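Local coordinates for protein 401aa long hypothetical glucose-1-phosphate thymidylyltransferase (Sulfolobus tokodaii, PDB 2GGO) that probably acts as a bifunctional sugar-1-phosphate nucleotidylyltransferase and acetyltransferase in the synthesis of UDP-N-acetylglucosamine and UDP-N-acetylgalactosamine, at residues A[310-313]-A[314-317]; A[369-372]-A[373-377]; A[293-297]-A[298-302]; A[263-266]-A[267-271]; A[229-232]-A[233-237]. One frame throughout, in Å; residues are numbered along the deposited sequence.

Contact 1: residues A[310-313]-A[314-317]; sequences SYVG and DSVI
The D314 carboxylate and the Y311 ring are the flat groups at this corner: D314 OD2 lies 3.5 Å from G313 C, while G313 N sits 4.0 Å above one face of the Y311 ring, displaced toward its rim. The corner belongs to a parallel beta-helix of the hexapeptide-repeat type, where strand 311-313 on one wall turns into strand 316-317 on another. D314 makes the bend with positive backbone angles (phi 51°, psi 41°). Its carboxylate turns to residues beyond the corner, with OD2 shared by N331 ND2 and K296 NZ and OD1 paired with R352 NH2; two positive groups would probably favour the ionised form. G313 has no side chain, which leaves room for the phenol, whose OH lies 3.6 Å from G313 CA. Inside the bend, S315 OG is modelled as donating to G313 O, but so close that the bond is doubtful. On the inner side the packing is apolar and buried. V312 holds CG1 anti to its own N (chi1 -176°), a setting that aims this methyl across the corner. There it rests 3.9 Å from S315 CB and meets the end of the I317 chain tip to tip, V312 CG1 to I317 CD1 at 3.6 Å.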
loop_
_atom_site.group_PDB
_atom_site.type_symbol
_atom_site.label_atom_id
_atom_site.label_comp_id
_atom_site.label_asym_id
_atom_site.label_seq_id
_atom_site.Cartn_x
_atom_site.Cartn_y
_atom_site.Cartn_z
ATOM N N SER A 310 20.338 0.906 17.484
ATOM C CA SER A 310 19.257 0.193 16.854
ATOM C C SER A 310 19.563 -0.290 15.432
ATOM O O SER A 310 20.336 0.356 14.629
ATOM C CB SER A 310 17.996 1.059 16.965
ATOM O OG SER A 310 17.353 0.772 18.234
ATOM N N TYR A 311 19.045 -1.478 15.096
ATOM C CA TYR A 311 19.098 -1.968 13.755
ATOM C C TYR A 311 17.642 -2.142 13.300
ATOM O O TYR A 311 16.887 -2.844 13.966
ATOM C CB TYR A 311 19.809 -3.376 13.750
ATOM C CG TYR A 311 19.805 -3.974 12.356
ATOM C CD1 TYR A 311 20.316 -3.289 11.304
ATOM C CD2 TYR A 311 19.125 -5.116 12.106
ATOM C CE1 TYR A 311 20.192 -3.793 10.006
ATOM C CE2 TYR A 311 19.037 -5.648 10.904
ATOM C CZ TYR A 311 19.577 -5.017 9.840
ATOM O OH TYR A 311 19.440 -5.578 8.587
ATOM N N VAL A 312 17.250 -1.570 12.148
ATOM C CA VAL A 312 15.915 -1.810 11.539
ATOM C C VAL A 312 16.156 -2.371 10.167
ATOM O O VAL A 312 16.698 -1.685 9.329
ATOM C CB VAL A 312 15.069 -0.479 11.431
ATOM C CG1 VAL A 312 13.670 -0.666 10.912
ATOM C CG2 VAL A 312 14.945 0.165 12.825
ATOM N N GLY A 313 15.755 -3.600 9.895
ATOM C CA GLY A 313 16.067 -4.219 8.599
ATOM C C GLY A 313 14.752 -4.772 8.120
ATOM O O GLY A 313 13.923 -5.111 8.959
ATOM N N ASP A 314 14.424 -4.581 6.832
ATOM C CA ASP A 314 13.229 -5.162 6.203
ATOM C C ASP A 314 11.920 -4.957 6.907
ATOM O O ASP A 314 11.062 -5.862 6.948
ATOM C CB ASP A 314 13.426 -6.622 6.089
ATOM C CG ASP A 314 14.706 -6.963 5.321
ATOM O OD1 ASP A 314 14.629 -6.771 4.076
ATOM O OD2 ASP A 314 15.758 -7.381 5.947
ATOM N N SER A 315 11.716 -3.792 7.429
ATOM C CA SER A 315 10.528 -3.529 8.226
ATOM C C SER A 315 9.676 -2.386 7.743
ATOM O O SER A 315 10.112 -1.599 6.903
ATOM C CB SER A 315 10.969 -3.231 9.643
ATOM O OG SER A 315 11.978 -4.224 10.027
ATOM N N VAL A 316 8.467 -2.316 8.276
ATOM C CA VAL A 316 7.599 -1.153 7.994
ATOM C C VAL A 316 7.217 -0.528 9.306
ATOM O O VAL A 316 6.580 -1.185 10.137
ATOM C CB VAL A 316 6.288 -1.502 7.290
ATOM C CG1 VAL A 316 5.449 -0.204 7.138
ATOM C CG2 VAL A 316 6.549 -2.067 5.877
ATOM N N ILE A 317 7.588 0.725 9.513
ATOM C CA ILE A 317 7.295 1.328 10.818
ATOM C C ILE A 317 6.408 2.550 10.633
ATOM O O ILE A 317 6.718 3.431 9.861
ATOM C CB ILE A 317 8.592 1.737 11.518
ATOM C CG1 ILE A 317 9.430 0.538 11.909
ATOM C CG2 ILE A 317 8.383 2.554 12.768
ATOM C CD1 ILE A 317 10.827 1.105 12.335
#

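Contact 2: residues A[369-372]-A[373-377]; sequences VTIL and PGVKI
From L372 to V375 the backbone makes a type II beta turn, with P373 and G374 at its middle positions and G374 at positive phi (68°), a conformation that favours glycine. The turn is an open one: L372 O stands 3.5 Å from V375 N, too loose to count as a hydrogen bond. On the inner side, I371 of strand 370-371 packs against the far limb with both of its branches. Its CG2 meets V375 CG1 at 4.1 Å, and its CD1 meets I377 CD1 at the same 4.1 Å, the chains crossing obliquely in each pair. I371 CG1 is anti to the carbonyl carbon (chi1 -53°), leaving CG2 to face V375 while the longer branch runs on to I377. On the outer side L372 CB lies tight against the proline ring, 3.3 Å from P373 CD, and 4.2 Å from V375 CG2. I359 and V389 of adjoining strands touch both I371 and I377, continuing the apolar stacking within the hexapeptide-repeat beta-helix. The side chains meet at this corner hydrocarbon on hydrocarbon, which suggests that the bend is held mainly by proline and glycine geometry and by apolar packing, with no side-chain hydrogen bond between its limbs.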
loop_
_atom_site.group_PDB
_atom_site.type_symbol
_atom_site.label_atom_id
_atom_site.label_comp_id
_atom_site.label_asym_id
_atom_site.label_seq_id
_atom_site.Cartn_x
_atom_site.Cartn_y
_atom_site.Cartn_z
ATOM N N VAL A 369 14.676 -3.617 23.818
ATOM C CA VAL A 369 13.607 -4.435 23.272
ATOM C C VAL A 369 14.115 -5.240 22.006
ATOM O O VAL A 369 14.888 -4.737 21.088
ATOM C CB VAL A 369 12.299 -3.592 23.184
ATOM C CG1 VAL A 369 11.485 -3.991 22.014
ATOM C CG2 VAL A 369 11.231 -3.926 24.516
ATOM N N THR A 370 13.716 -6.510 21.996
ATOM C CA THR A 370 13.960 -7.569 21.031
ATOM C C THR A 370 12.603 -7.947 20.369
ATOM O O THR A 370 11.690 -8.449 21.019
ATOM C CB THR A 370 14.463 -8.829 21.824
ATOM O OG1 THR A 370 15.625 -8.529 22.595
ATOM C CG2 THR A 370 14.804 -9.983 20.945
ATOM N N ILE A 371 12.477 -7.650 19.081
ATOM C CA ILE A 371 11.336 -8.037 18.192
ATOM C C ILE A 371 11.614 -9.176 17.179
ATOM O O ILE A 371 12.479 -9.074 16.364
ATOM C CB ILE A 371 10.926 -6.750 17.429
ATOM C CG1 ILE A 371 10.699 -5.663 18.500
ATOM C CG2 ILE A 371 9.665 -7.056 16.477
ATOM C CD1 ILE A 371 10.249 -4.336 18.066
ATOM N N LEU A 372 10.872 -10.329 17.246
ATOM C CA LEU A 372 11.114 -11.402 16.311
ATOM C C LEU A 372 10.695 -11.166 14.844
ATOM O O LEU A 372 9.933 -10.224 14.525
ATOM C CB LEU A 372 10.444 -12.677 16.832
ATOM C CG LEU A 372 11.470 -13.295 17.764
ATOM C CD1 LEU A 372 11.823 -12.433 18.979
ATOM C CD2 LEU A 372 11.003 -14.634 18.266
ATOM N N PRO A 373 11.188 -12.031 13.917
ATOM C CA PRO A 373 10.767 -11.727 12.510
ATOM C C PRO A 373 9.240 -11.892 12.201
ATOM O O PRO A 373 8.525 -12.758 12.804
ATOM C CB PRO A 373 11.679 -12.662 11.653
ATOM C CG PRO A 373 12.812 -13.112 12.653
ATOM C CD PRO A 373 12.065 -13.222 13.970
ATOM N N GLY A 374 8.718 -11.006 11.362
ATOM C CA GLY A 374 7.328 -11.004 10.942
ATOM C C GLY A 374 6.273 -10.668 11.986
ATOM O O GLY A 374 5.086 -10.917 11.763
ATOM N N VAL A 375 6.694 -10.070 13.114
ATOM C CA VAL A 375 5.762 -9.766 14.202
ATOM C C VAL A 375 5.061 -8.477 13.871
ATOM O O VAL A 375 5.658 -7.562 13.260
ATOM C CB VAL A 375 6.535 -9.761 15.596
ATOM C CG1 VAL A 375 5.962 -8.814 16.569
ATOM C CG2 VAL A 375 6.564 -11.160 16.174
ATOM N N LYS A 376 3.772 -8.381 14.248
ATOM C CA LYS A 376 3.043 -7.120 14.100
ATOM C C LYS A 376 2.818 -6.518 15.434
ATOM O O LYS A 376 2.474 -7.224 16.374
ATOM C CB LYS A 376 1.707 -7.288 13.373
ATOM C CG LYS A 376 1.920 -8.024 12.049
ATOM C CD LYS A 376 0.660 -8.326 11.271
ATOM C CE LYS A 376 -0.500 -8.519 12.191
ATOM N NZ LYS A 376 -1.707 -8.554 11.330
ATOM N N ILE A 377 3.146 -5.238 15.566
ATOM C CA ILE A 377 2.774 -4.525 16.765
ATOM C C ILE A 377 1.744 -3.455 16.446
ATOM O O ILE A 377 2.007 -2.490 15.655
ATOM C CB ILE A 377 4.063 -3.905 17.435
ATOM C CG1 ILE A 377 5.088 -5.065 17.586
ATOM C CG2 ILE A 377 3.680 -3.191 18.711
ATOM C CD1 ILE A 377 6.243 -4.860 18.564
#

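Contact 3: residues A[293-297]-A[298-302]; sequences VEVKE and SVIME
A corner of the hexapeptide-repeat beta-helix joins strand 294-296 to strand 298-300 here, the two short strands running at 115° to each other as they pass from one wall to the next. E297 makes the bend at positive phi, and its carboxylate reaches outward to K220 NZ on helix 212-225, so the salt bridge links this corner to the helix packed beside it. Within the bend S298 OG donates to K296 O over 2.7 Å. The hydroxyl approaches from above the carbonyl plane, 54° out of it. With OG anti to its carbonyl carbon (chi1 -37°), S298 turns the hydroxyl back over the bend; the same oxygen takes a weak hydrogen bond from S315 N in the following coil. Replacing this serine by alanine is likely to leave K296 O without its hydroxyl donor and S315 N without its weak acceptor, loosening the tie to the following coil. Deeper in, V295 and I300 extend toward each other from the two limbs, tip to tip. I300 CD1 comes to rest between the two valine methyls, 3.9 Å from V295 CG1 and 4.1 Å from V295 CG2.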
loop_
_atom_site.group_PDB
_atom_site.type_symbol
_atom_site.label_atom_id
_atom_site.label_comp_id
_atom_site.label_asym_id
_atom_site.label_seq_id
_atom_site.Cartn_x
_atom_site.Cartn_y
_atom_site.Cartn_z
ATOM N N VAL A 293 22.738 3.839 14.766
ATOM C CA VAL A 293 21.494 3.284 14.261
ATOM C C VAL A 293 21.696 2.874 12.817
ATOM O O VAL A 293 22.223 3.653 11.983
ATOM C CB VAL A 293 20.309 4.285 14.418
ATOM C CG1 VAL A 293 19.053 3.753 13.739
ATOM C CG2 VAL A 293 20.074 4.588 15.862
ATOM N N GLU A 294 21.285 1.646 12.478
ATOM C CA GLU A 294 21.464 1.191 11.098
ATOM C C GLU A 294 20.044 0.801 10.599
ATOM O O GLU A 294 19.247 0.194 11.331
ATOM C CB GLU A 294 22.499 0.036 11.037
ATOM C CG GLU A 294 22.791 -0.619 9.593
ATOM C CD GLU A 294 23.604 -1.896 9.630
ATOM O OE1 GLU A 294 24.439 -2.136 10.519
ATOM O OE2 GLU A 294 23.403 -2.732 8.738
ATOM N N VAL A 295 19.730 1.174 9.358
ATOM C CA VAL A 295 18.459 0.857 8.721
ATOM C C VAL A 295 18.727 0.297 7.341
ATOM O O VAL A 295 19.659 0.734 6.668
ATOM C CB VAL A 295 17.561 2.140 8.592
ATOM C CG1 VAL A 295 16.253 1.833 7.853
ATOM C CG2 VAL A 295 17.286 2.744 9.934
ATOM N N LYS A 296 17.930 -0.708 6.959
ATOM C CA LYS A 296 18.059 -1.319 5.658
ATOM C C LYS A 296 16.706 -1.742 5.158
ATOM O O LYS A 296 15.925 -2.391 5.890
ATOM C CB LYS A 296 18.930 -2.577 5.768
ATOM C CG LYS A 296 19.437 -3.057 4.401
ATOM C CD LYS A 296 19.392 -4.551 4.358
ATOM C CE LYS A 296 18.221 -5.130 5.012
ATOM N NZ LYS A 296 18.156 -6.610 4.690
ATOM N N GLU A 297 16.431 -1.452 3.904
ATOM C CA GLU A 297 15.165 -1.891 3.315
ATOM C C GLU A 297 13.963 -1.774 4.203
ATOM O O GLU A 297 13.258 -2.756 4.480
ATOM C CB GLU A 297 15.246 -3.328 2.839
ATOM C CG GLU A 297 14.279 -3.557 1.693
ATOM C CD GLU A 297 14.729 -4.676 0.789
ATOM O OE1 GLU A 297 13.922 -5.588 0.506
ATOM O OE2 GLU A 297 15.908 -4.644 0.370
ATOM N N SER A 298 13.661 -0.569 4.625
ATOM C CA SER A 298 12.459 -0.357 5.449
ATOM C C SER A 298 11.844 0.974 5.144
ATOM O O SER A 298 12.506 1.867 4.659
ATOM C CB SER A 298 12.812 -0.369 6.959
ATOM O OG SER A 298 13.803 -1.337 7.179
ATOM N N VAL A 299 10.588 1.098 5.521
ATOM C CA VAL A 299 9.802 2.270 5.324
ATOM C C VAL A 299 9.482 2.721 6.719
ATOM O O VAL A 299 8.898 1.971 7.524
ATOM C CB VAL A 299 8.502 1.923 4.561
ATOM C CG1 VAL A 299 7.721 3.188 4.247
ATOM C CG2 VAL A 299 8.886 1.153 3.241
ATOM N N ILE A 300 9.887 3.925 7.020
ATOM C CA ILE A 300 9.671 4.471 8.373
ATOM C C ILE A 300 8.900 5.776 8.127
ATOM O O ILE A 300 9.383 6.690 7.492
ATOM C CB ILE A 300 11.035 4.697 9.095
ATOM C CG1 ILE A 300 11.805 3.358 9.293
ATOM C CG2 ILE A 300 10.866 5.318 10.444
ATOM C CD1 ILE A 300 13.301 3.558 9.734
ATOM N N MET A 301 7.658 5.791 8.598
ATOM C CA MET A 301 6.718 6.856 8.321
ATOM C C MET A 301 6.915 8.097 9.177
ATOM O O MET A 301 7.875 8.216 9.969
ATOM C CB MET A 301 5.286 6.293 8.364
ATOM C CG MET A 301 5.037 5.169 7.328
ATOM S SD MET A 301 3.459 4.311 7.401
ATOM C CE MET A 301 3.788 3.063 6.165
ATOM N N GLU A 302 5.984 9.027 9.019
ATOM C CA GLU A 302 6.132 10.440 9.410
ATOM C C GLU A 302 6.513 10.648 10.875
ATOM O O GLU A 302 5.775 10.209 11.750
ATOM C CB GLU A 302 4.782 11.162 9.193
ATOM C CG GLU A 302 4.251 11.144 7.763
ATOM C CD GLU A 302 3.333 9.965 7.426
ATOM O OE1 GLU A 302 3.319 8.967 8.155
ATOM O OE2 GLU A 302 2.606 10.034 6.398
#

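Contact 4: residues A[263-266]-A[267-271]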
loop_
_atom_site.group_PDB
_atom_site.type_symbol
_atom_site.label_atom_id
_atom_site.label_comp_id
_atom_site.label_asym_id
_atom_site.label_seq_id
_atom_site.Cartn_x
_atom_site.Cartn_y
_atom_site.Cartn_z
ATOM N N VAL A 263 18.479 5.573 -1.281
ATOM C CA VAL A 263 17.932 5.980 -0.024
ATOM C C VAL A 263 17.132 7.233 -0.206
ATOM O O VAL A 263 17.569 8.182 -0.862
ATOM C CB VAL A 263 19.094 6.245 0.938
ATOM C CG1 VAL A 263 18.722 7.181 2.047
ATOM C CG2 VAL A 263 19.647 4.920 1.431
ATOM N N TYR A 264 15.953 7.249 0.380
ATOM C CA TYR A 264 15.104 8.415 0.380
ATOM C C TYR A 264 15.091 9.028 1.778
ATOM O O TYR A 264 14.657 8.367 2.762
ATOM C CB TYR A 264 13.672 7.993 0.036
ATOM C CG TYR A 264 12.726 9.160 -0.062
ATOM C CD1 TYR A 264 12.714 9.953 -1.202
ATOM C CD2 TYR A 264 11.866 9.498 0.981
ATOM C CE1 TYR A 264 11.874 10.982 -1.328
ATOM C CE2 TYR A 264 11.022 10.615 0.859
ATOM C CZ TYR A 264 11.033 11.318 -0.313
ATOM O OH TYR A 264 10.232 12.423 -0.489
ATOM N N ILE A 265 15.521 10.292 1.892
ATOM C CA ILE A 265 15.489 10.990 3.180
ATOM C C ILE A 265 14.440 12.103 3.227
ATOM O O ILE A 265 14.677 13.183 2.740
ATOM C CB ILE A 265 16.919 11.502 3.583
ATOM C CG1 ILE A 265 17.911 10.320 3.468
ATOM C CG2 ILE A 265 16.889 12.178 4.953
ATOM C CD1 ILE A 265 19.223 10.483 4.028
ATOM N N GLY A 266 13.295 11.836 3.859
ATOM C CA GLY A 266 12.162 12.787 3.839
ATOM C C GLY A 266 12.471 14.135 4.460
ATOM O O GLY A 266 13.435 14.285 5.170
ATOM N N LYS A 267 11.620 15.128 4.240
ATOM C CA LYS A 267 11.921 16.498 4.673
ATOM C C LYS A 267 11.924 16.695 6.184
ATOM O O LYS A 267 11.136 16.113 6.898
ATOM C CB LYS A 267 10.999 17.526 3.971
ATOM C CG LYS A 267 9.527 17.336 4.134
ATOM C CD LYS A 267 8.734 18.399 3.273
ATOM C CE LYS A 267 8.657 18.045 1.752
ATOM N NZ LYS A 267 9.619 18.875 0.930
ATOM N N GLY A 268 12.832 17.506 6.670
ATOM C CA GLY A 268 12.848 17.747 8.081
ATOM C C GLY A 268 13.528 16.618 8.844
ATOM O O GLY A 268 13.550 16.636 10.056
ATOM N N SER A 269 14.106 15.645 8.154
ATOM C CA SER A 269 14.801 14.565 8.829
ATOM C C SER A 269 16.090 15.002 9.511
ATOM O O SER A 269 16.702 15.978 9.115
ATOM C CB SER A 269 15.069 13.433 7.873
ATOM O OG SER A 269 13.800 12.819 7.615
ATOM N N GLU A 270 16.457 14.307 10.590
ATOM C CA GLU A 270 17.697 14.582 11.272
ATOM C C GLU A 270 18.416 13.248 11.421
ATOM O O GLU A 270 17.945 12.380 12.112
ATOM C CB GLU A 270 17.400 15.221 12.610
ATOM C CG GLU A 270 18.623 15.555 13.441
ATOM C CD GLU A 270 18.268 16.355 14.712
ATOM O OE1 GLU A 270 17.438 15.890 15.526
ATOM O OE2 GLU A 270 18.835 17.473 14.895
ATOM N N ILE A 271 19.533 13.099 10.713
ATOM C CA ILE A 271 20.241 11.829 10.602
ATOM C C ILE A 271 21.583 12.045 11.235
ATOM O O ILE A 271 22.190 13.076 11.027
ATOM C CB ILE A 271 20.493 11.422 9.116
ATOM C CG1 ILE A 271 19.217 11.540 8.313
ATOM C CG2 ILE A 271 20.998 9.942 9.030
ATOM C CD1 ILE A 271 18.163 10.612 8.853
#
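G266 O is gripped by two groups of S269. The firmer bond comes from the hydroxyl, S269 OG to G266 O at 2.9 Å; it stands above the carbonyl plane, 47° out of it. The second is weak: S269 N reaches G266 O over 3.3 Å, with an N-H...O angle of 143°. With OG anti to the carbonyl carbon (chi1 -71°), the serine folds its side chain inward over the mouth of the turn. Its methylene also packs on the strand that leads into the turn, S269 CB lying 3.7 Å from I265 CG2. That same methyl meets I271 CG1 at 4.1 Å, touching both the last residue of the turn and the one two places on. The bend is a type II beta turn from G266 to S269, one corner in a hexapeptide-repeat beta-helix, and G268 takes its positive phi at a place where a side chain would press on the preceding carbonyl oxygen. S269 OG is also bonded to N287 N in the next coil. A valine in place of this serine would probably cost G266 O its hydroxyl donor, leaving the weak amide bond, and N287 N its side-chain acceptor. Farther out, L277 touches both I265 and I271 from strand 276-277, while L283 and I289 add to the packing round I271. K267 has its amine in a long, weak ion pair with E249.

Contact 5: residues A[229-232]-A[233-237]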
loop_
_atom_site.group_PDB
_atom_site.type_symbol
_atom_site.label_atom_id
_atom_site.label_comp_id
_atom_site.label_asym_id
_atom_site.label_seq_id
_atom_site.Cartn_x
_atom_site.Cartn_y
_atom_site.Cartn_z
ATOM N N SER A 229 18.604 11.244 -7.735
ATOM C CA SER A 229 19.564 11.765 -6.760
ATOM C C SER A 229 19.515 13.285 -6.646
ATOM O O SER A 229 19.681 13.981 -7.630
ATOM C CB SER A 229 20.984 11.337 -7.124
ATOM O OG SER A 229 21.845 11.464 -5.997
ATOM N N GLN A 230 19.254 13.792 -5.444
ATOM C CA GLN A 230 19.249 15.226 -5.193
ATOM C C GLN A 230 19.525 15.550 -3.742
ATOM O O GLN A 230 19.230 14.766 -2.867
ATOM C CB GLN A 230 17.917 15.873 -5.627
ATOM C CG GLN A 230 16.663 15.260 -5.018
ATOM C CD GLN A 230 15.405 16.064 -5.350
ATOM O OE1 GLN A 230 15.361 17.284 -5.139
ATOM N NE2 GLN A 230 14.376 15.383 -5.872
ATOM N N ASN A 231 20.068 16.735 -3.514
ATOM C CA ASN A 231 20.279 17.227 -2.179
ATOM C C ASN A 231 19.683 18.617 -2.036
ATOM O O ASN A 231 20.235 19.568 -2.565
ATOM C CB ASN A 231 21.783 17.245 -1.839
ATOM C CG ASN A 231 22.068 17.748 -0.429
ATOM O OD1 ASN A 231 21.181 17.786 0.429
ATOM N ND2 ASN A 231 23.304 18.131 -0.180
ATOM N N LEU A 232 18.572 18.721 -1.303
ATOM C CA LEU A 232 17.986 20.015 -0.909
ATOM C C LEU A 232 18.103 20.276 0.587
ATOM O O LEU A 232 17.360 21.096 1.123
ATOM C CB LEU A 232 16.491 20.093 -1.288
ATOM C CG LEU A 232 15.972 19.628 -2.660
ATOM C CD1 LEU A 232 14.558 20.094 -2.828
ATOM C CD2 LEU A 232 16.813 20.119 -3.804
ATOM N N GLY A 233 18.993 19.557 1.264
ATOM C CA GLY A 233 19.125 19.649 2.715
ATOM C C GLY A 233 20.526 20.087 3.106
ATOM O O GLY A 233 21.260 20.633 2.275
ATOM N N ASN A 234 20.909 19.853 4.361
ATOM C CA ASN A 234 22.196 20.264 4.870
ATOM C C ASN A 234 22.973 19.017 5.219
ATOM O O ASN A 234 22.479 18.197 5.975
ATOM C CB ASN A 234 21.982 21.129 6.112
ATOM C CG ASN A 234 23.246 21.321 6.926
ATOM O OD1 ASN A 234 24.312 21.656 6.379
ATOM N ND2 ASN A 234 23.136 21.128 8.261
ATOM N N VAL A 235 24.155 18.853 4.640
ATOM C CA VAL A 235 25.017 17.705 4.900
ATOM C C VAL A 235 26.351 18.198 5.415
ATOM O O VAL A 235 27.025 19.003 4.751
ATOM C CB VAL A 235 25.250 16.871 3.637
ATOM C CG1 VAL A 235 26.190 15.710 3.914
ATOM C CG2 VAL A 235 23.935 16.382 3.093
ATOM N N GLU A 236 26.739 17.721 6.601
ATOM C CA GLU A 236 27.922 18.225 7.270
ATOM C C GLU A 236 29.100 17.546 6.657
ATOM O O GLU A 236 28.937 16.689 5.784
ATOM C CB GLU A 236 27.889 17.897 8.753
ATOM C CG GLU A 236 26.798 18.590 9.530
ATOM C CD GLU A 236 26.901 18.352 11.039
ATOM O OE1 GLU A 236 27.628 17.427 11.489
ATOM O OE2 GLU A 236 26.225 19.112 11.784
ATOM N N ASP A 237 30.295 17.906 7.113
ATOM C CA ASP A 237 31.467 17.210 6.633
ATOM C C ASP A 237 31.578 15.807 7.235
ATOM O O ASP A 237 30.996 15.511 8.273
ATOM C CB ASP A 237 32.760 18.042 6.734
ATOM C CG ASP A 237 33.077 18.471 8.131
ATOM O OD1 ASP A 237 32.464 17.965 9.089
ATOM O OD2 ASP A 237 33.968 19.331 8.287
HETATM O O HOH W 1 24.020 19.938 2.003
#
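N231 and G233 meet through a direct hydrogen bond, the side-chain oxygen N231 OD1 accepting from G233 N at 2.9 Å. The N-H...O angle is 157°, and the donor stands above the amide plane of N231, 41° out of it. A side-chain carbonyl bonded to the backbone N-H two residues on makes this an Asx turn. N231 CG is anti to the backbone N (chi1 -180°), and this extended setting carries the amide forward alongside the chain that follows. A second set of polar links passes through one water. N231 ND2 donates to it at 2.9 Å, V235 N donates to it at 2.9 Å, and the water in turn donates a hydrogen bond to G233 O, also at 2.9 Å. The two ends of the amide are thus used differently, the oxygen on the backbone directly and the nitrogen through solvent, and together these bonds would be expected to fix the flip of the group. Van der Waals contact is slight by comparison: V235 CG2 lies 3.8 Å from N231 ND2 and 4.1 Å from N231 OD1. I247 of strand 245-247 touches both N231 and V235 from the next coil. The contact lies at the surface, and its strands 230-231 and 234-235 are each outermost in their sheet, as befits the N-terminal end of a left-handed parallel beta-helix of the hexapeptide-repeat family.

In the fold
Following the nucleotidyltransferase part, the chain enters the beta-helix at contact 5, then closes corners at contacts 4, 3, 1 and 2 in that order. All are strictly in series; none nests in or crosses another. Each corner has one limb in the eight-stranded parallel sheet. Contacts 5 and 4 lead out of that wall, their second strands sharing another sheet, whereas contacts 3, 1 and 2 lead back into it. Contacts 3 and 1 are successive coils, centres about 5 Å apart, with strands neighbouring in two sheets and probable bonds S310 O to E294 N and I317 N to V299 O. Contacts 5 and 2, centres about 33 Å apart, are farthest separated; further strands follow.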